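Local atomic coordinates of putative secreted protein (Pseudomonas aeruginosa, PDB entry 3NPD), a protein that is of unknown function but, as a putative secreted, quorum-sensing-regulated protein of a Pseudomonas-specific family, may act as a virulence factor. Residues N42-A55 and L82-Y96. Sequence-based numbering, arbitrary orientation.
Sequences NQLINHLSVRASHA and LLARGAILTYSFTEY. With SO4 (sulfate ion), chain B.
Gln-43 OE1 is gripped from two strands: Thr-90 OG1 donates to it over 2.7 Å, tilted 33° from the amide plane, and Arg-106 NE supplies a second hydrogen bond. The extended Gln-43 chain lies along Ile-88, CG to CB, before its amide crosses to Thr-90. These side chains project from a parallel ladder in register, Gln-43 beside Ile-88 through Val-50 beside Glu-95, in which backbone bonds pass alternately to and from strand 88-95; Ser-92 N to Asn-46 O, 2.9 Å, is almost straight at 177°.

The face carrying Leu-44, Asn-46, Leu-48, Leu-89, Tyr-91 and Phe-93 shows how neighbouring side chains can divide a mixed layer. Leu-48 CD1 sits over the Phe-93 ring, 4.2 Å from its centroid, and also meets the edge of the Tyr-91 ring at CD1. Asn-46 OD1 and Tyr-91 OH share a water, while Asn-46 ND2 is held by Asp-34 and Gly-36. At the strand end, where the side chains of Val-50 and Glu-95 diverge, Val-50 CG2, anti to its own carbonyl carbon, still reaches the edge of Phe-93 at CD2, 3.5 Å away.

Just beyond, the Arg-51 guanidinium lies off-centre over the Tyr-96 ring in a cation-pi contact, CZ 4.0 Å from the centroid. Its NH1 binds a sulfate oxygen, O4, at 2.8 Å, and Ala-52 N, at the start of the following helix, donates to O1 of the same ion, probably acquired in crystallisation.

The pair forms the only parallel junction of a mixed sheet, and its largely helical connection is a beta-alpha-beta crossover. Helix 62-74 packs on Tyr-91 and Phe-93, helix 4-21 covers Leu-44 and Leu-82, and antiparallel strands 32-40 and 101-107 flank the two strands.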
# COMPACT_ATOMS: atom_id res chain seq x y z
N ASN A 42 0.24 0.92 -12.61
CA ASN A 42 -1.11 1.07 -12.08
C ASN A 42 -1.20 0.84 -10.54
O ASN A 42 -2.29 0.83 -10.01
CB ASN A 42 -2.14 0.20 -12.82
CG ASN A 42 -1.91 -1.28 -12.63
OD1 ASN A 42 -0.85 -1.70 -12.14
ND2 ASN A 42 -2.87 -2.08 -13.03
N GLN A 43 -0.06 0.67 -9.86
CA GLN A 43 -0.01 0.42 -8.45
C GLN A 43 0.34 1.68 -7.68
O GLN A 43 1.37 2.31 -7.93
CB GLN A 43 1.05 -0.63 -8.08
CG GLN A 43 0.70 -1.98 -8.60
CD GLN A 43 1.70 -3.05 -8.22
OE1 GLN A 43 2.13 -3.17 -7.08
NE2 GLN A 43 2.02 -3.87 -9.20
N LEU A 44 -0.52 2.04 -6.74
CA LEU A 44 -0.23 3.03 -5.69
C LEU A 44 0.30 2.23 -4.50
O LEU A 44 -0.43 1.42 -3.93
CB LEU A 44 -1.51 3.79 -5.30
CG LEU A 44 -1.38 4.80 -4.16
CD1 LEU A 44 -0.35 5.90 -4.51
CD2 LEU A 44 -2.76 5.41 -3.78
N ILE A 45 1.53 2.47 -4.13
CA ILE A 45 2.23 1.64 -3.15
C ILE A 45 2.44 2.46 -1.89
O ILE A 45 3.06 3.52 -1.96
CB ILE A 45 3.61 1.18 -3.67
CG1 ILE A 45 3.53 0.43 -4.98
CG2 ILE A 45 4.37 0.33 -2.57
CD1 ILE A 45 4.82 0.38 -5.77
N ASN A 46 1.96 1.96 -0.75
CA ASN A 46 2.22 2.53 0.54
C ASN A 46 3.35 1.68 1.09
O ASN A 46 3.21 0.44 1.23
CB ASN A 46 0.94 2.44 1.41
CG ASN A 46 0.99 3.20 2.73
OD1 ASN A 46 0.07 3.04 3.54
ND2 ASN A 46 2.04 3.99 2.98
N HIS A 47 4.47 2.31 1.39
CA HIS A 47 5.60 1.65 1.97
C HIS A 47 5.53 1.85 3.47
O HIS A 47 5.37 2.97 3.93
CB HIS A 47 6.89 2.30 1.46
CG HIS A 47 7.03 2.29 -0.04
ND1 HIS A 47 7.70 1.31 -0.74
CD2 HIS A 47 6.59 3.17 -0.97
CE1 HIS A 47 7.65 1.58 -2.04
NE2 HIS A 47 6.98 2.70 -2.20
N LEU A 48 5.71 0.76 4.23
CA LEU A 48 5.74 0.81 5.68
C LEU A 48 6.91 -0.04 6.19
O LEU A 48 7.24 -1.08 5.57
CB LEU A 48 4.43 0.34 6.27
CG LEU A 48 3.16 1.15 5.87
CD1 LEU A 48 2.39 0.39 4.77
CD2 LEU A 48 2.31 1.49 7.11
N SER A 49 7.55 0.41 7.27
CA SER A 49 8.59 -0.40 7.95
C SER A 49 7.96 -0.95 9.22
O SER A 49 7.09 -0.31 9.83
CB SER A 49 9.87 0.37 8.29
OG SER A 49 9.65 1.41 9.18
N VAL A 50 8.43 -2.12 9.62
CA VAL A 50 7.88 -2.88 10.75
C VAL A 50 9.05 -3.35 11.58
O VAL A 50 9.98 -3.96 11.05
CB VAL A 50 7.09 -4.13 10.32
CG1 VAL A 50 6.36 -4.74 11.53
CG2 VAL A 50 6.12 -3.79 9.29
N ARG A 51 8.98 -3.14 12.89
CA ARG A 51 9.98 -3.70 13.80
C ARG A 51 9.90 -5.22 13.85
O ARG A 51 8.88 -5.83 13.53
CB ARG A 51 9.91 -3.04 15.16
CG ARG A 51 10.35 -1.56 15.01
CD ARG A 51 10.27 -0.76 16.28
NE ARG A 51 10.73 0.63 16.03
CZ ARG A 51 11.98 1.09 16.19
NH1 ARG A 51 12.97 0.29 16.59
NH2 ARG A 51 12.25 2.39 15.94
N ALA A 52 11.03 -5.80 14.22
CA ALA A 52 11.31 -7.24 14.11
C ALA A 52 10.26 -8.12 14.75
O ALA A 52 9.83 -9.10 14.14
CB ALA A 52 12.71 -7.53 14.72
N SER A 53 9.85 -7.79 15.97
CA SER A 53 8.87 -8.64 16.67
C SER A 53 7.50 -8.63 16.00
O SER A 53 6.90 -9.70 15.82
CB SER A 53 8.76 -8.31 18.17
OG SER A 53 9.91 -8.78 18.84
N HIS A 54 7.02 -7.46 15.62
CA HIS A 54 5.76 -7.37 14.91
C HIS A 54 5.87 -7.98 13.49
O HIS A 54 4.92 -8.55 13.00
CB HIS A 54 5.29 -5.94 14.81
CG HIS A 54 3.87 -5.80 14.33
ND1 HIS A 54 2.83 -6.48 14.92
CD2 HIS A 54 3.33 -5.11 13.31
CE1 HIS A 54 1.71 -6.19 14.31
NE2 HIS A 54 1.98 -5.36 13.32
N ALA A 55 7.03 -7.85 12.85
CA ALA A 55 7.25 -8.47 11.54
C ALA A 55 7.02 -10.00 11.63
O ALA A 55 6.45 -10.61 10.72
CB ALA A 55 8.68 -8.18 11.03
N LEU A 82 -10.03 4.89 -6.85
CA LEU A 82 -8.87 4.49 -7.62
C LEU A 82 -9.03 3.08 -8.23
O LEU A 82 -8.74 2.86 -9.40
CB LEU A 82 -7.59 4.63 -6.77
CG LEU A 82 -7.34 6.02 -6.18
CD1 LEU A 82 -6.01 5.98 -5.42
CD2 LEU A 82 -7.33 7.14 -7.24
N LEU A 83 -9.48 2.16 -7.39
CA LEU A 83 -9.72 0.79 -7.83
C LEU A 83 -10.79 0.78 -8.94
O LEU A 83 -10.65 0.03 -9.91
CB LEU A 83 -10.09 -0.12 -6.64
CG LEU A 83 -8.89 -0.76 -5.93
CD1 LEU A 83 -7.77 0.22 -5.63
CD2 LEU A 83 -9.33 -1.48 -4.67
N ALA A 84 -11.77 1.68 -8.84
CA ALA A 84 -12.82 1.82 -9.86
C ALA A 84 -12.32 2.34 -11.21
O ALA A 84 -13.04 2.33 -12.19
CB ALA A 84 -13.99 2.72 -9.31
N ARG A 85 -11.08 2.83 -11.25
CA ARG A 85 -10.42 3.33 -12.45
C ARG A 85 -9.29 2.43 -12.95
O ARG A 85 -8.60 2.80 -13.91
CB ARG A 85 -9.92 4.77 -12.23
CG ARG A 85 -11.09 5.77 -12.08
CD ARG A 85 -10.60 7.14 -11.50
NE ARG A 85 -11.69 8.11 -11.57
CZ ARG A 85 -12.77 8.14 -10.78
NH1 ARG A 85 -12.94 7.24 -9.81
NH2 ARG A 85 -13.72 9.08 -10.97
N GLY A 86 -9.14 1.24 -12.33
CA GLY A 86 -8.19 0.24 -12.79
C GLY A 86 -6.92 0.21 -11.98
O GLY A 86 -6.00 -0.51 -12.36
N ALA A 87 -6.88 0.94 -10.86
CA ALA A 87 -5.64 0.96 -10.02
C ALA A 87 -5.56 -0.28 -9.11
O ALA A 87 -6.54 -1.00 -8.91
CB ALA A 87 -5.51 2.24 -9.16
N ILE A 88 -4.34 -0.51 -8.63
CA ILE A 88 -4.06 -1.52 -7.62
C ILE A 88 -3.49 -0.76 -6.43
O ILE A 88 -2.64 0.15 -6.61
CB ILE A 88 -3.03 -2.54 -8.14
CG1 ILE A 88 -3.67 -3.41 -9.20
CG2 ILE A 88 -2.48 -3.43 -6.97
CD1 ILE A 88 -2.61 -4.21 -10.04
N LEU A 89 -4.01 -1.06 -5.24
CA LEU A 89 -3.46 -0.59 -3.97
C LEU A 89 -2.49 -1.67 -3.49
O LEU A 89 -2.88 -2.80 -3.30
CB LEU A 89 -4.55 -0.26 -2.93
CG LEU A 89 -4.76 1.22 -2.64
CD1 LEU A 89 -3.48 1.92 -2.06
CD2 LEU A 89 -5.30 1.86 -3.96
N THR A 90 -1.25 -1.28 -3.24
CA THR A 90 -0.21 -2.20 -2.79
C THR A 90 0.34 -1.74 -1.45
O THR A 90 0.72 -0.57 -1.33
CB THR A 90 0.93 -2.26 -3.80
OG1 THR A 90 0.39 -2.76 -5.03
CG2 THR A 90 2.10 -3.19 -3.30
N TYR A 91 0.43 -2.65 -0.49
CA TYR A 91 1.10 -2.41 0.79
C TYR A 91 2.38 -3.17 0.76
O TYR A 91 2.37 -4.40 0.63
CB TYR A 91 0.26 -2.87 1.98
CG TYR A 91 -0.85 -1.94 2.16
CD1 TYR A 91 -0.66 -0.77 2.92
CD2 TYR A 91 -2.04 -2.11 1.48
CE1 TYR A 91 -1.64 0.18 3.02
CE2 TYR A 91 -3.05 -1.17 1.59
CZ TYR A 91 -2.85 -0.02 2.38
OH TYR A 91 -3.83 0.93 2.52
N SER A 92 3.50 -2.46 0.92
CA SER A 92 4.83 -3.06 0.98
C SER A 92 5.42 -2.81 2.35
O SER A 92 5.81 -1.69 2.68
CB SER A 92 5.72 -2.52 -0.16
OG SER A 92 7.05 -2.97 -0.01
N PHE A 93 5.46 -3.87 3.14
CA PHE A 93 6.07 -3.83 4.49
C PHE A 93 7.44 -4.43 4.43
O PHE A 93 7.65 -5.53 3.88
CB PHE A 93 5.25 -4.66 5.47
CG PHE A 93 3.88 -4.13 5.75
CD1 PHE A 93 2.79 -4.51 4.94
CD2 PHE A 93 3.63 -3.30 6.86
CE1 PHE A 93 1.51 -4.02 5.23
CE2 PHE A 93 2.35 -2.82 7.12
CZ PHE A 93 1.30 -3.18 6.31
N THR A 94 8.42 -3.73 5.01
CA THR A 94 9.80 -4.20 5.12
C THR A 94 10.26 -4.06 6.58
O THR A 94 9.67 -3.31 7.34
CB THR A 94 10.70 -3.42 4.15
OG1 THR A 94 10.70 -2.04 4.50
CG2 THR A 94 10.21 -3.63 2.67
N GLU A 95 11.32 -4.75 6.94
CA GLU A 95 11.89 -4.68 8.28
C GLU A 95 12.51 -3.31 8.55
O GLU A 95 13.20 -2.77 7.70
CB GLU A 95 12.98 -5.75 8.44
CG GLU A 95 12.44 -7.11 8.82
CD GLU A 95 12.34 -7.26 10.32
OE1 GLU A 95 11.86 -6.31 10.99
OE2 GLU A 95 12.72 -8.34 10.81
N TYR A 96 12.29 -2.78 9.74
CA TYR A 96 12.86 -1.49 10.11
C TYR A 96 14.39 -1.49 10.03
O TYR A 96 14.94 -0.58 9.47
CB TYR A 96 12.38 -1.13 11.50
CG TYR A 96 12.96 0.16 12.01
CD1 TYR A 96 12.65 1.36 11.39
CD2 TYR A 96 13.82 0.19 13.11
CE1 TYR A 96 13.15 2.56 11.83
CE2 TYR A 96 14.30 1.41 13.60
CZ TYR A 96 14.01 2.59 12.93
OH TYR A 96 14.55 3.75 13.40
S SO4 B . 13.68 -3.78 15.85
O1 SO4 B . 13.33 -3.93 14.42
O2 SO4 B . 12.76 -4.41 16.81
O3 SO4 B . 15.00 -4.37 16.07
O4 SO4 B . 13.69 -2.34 16.19
O HOH W 1 -4.88 -0.88 -14.92
O HOH W 2 -2.86 3.34 3.01
O HOH W 3 8.72 -0.93 0.60
O HOH W 4 8.91 -0.43 3.24
O HOH W 5 14.95 3.63 16.00
O HOH W 6 11.59 -10.07 12.28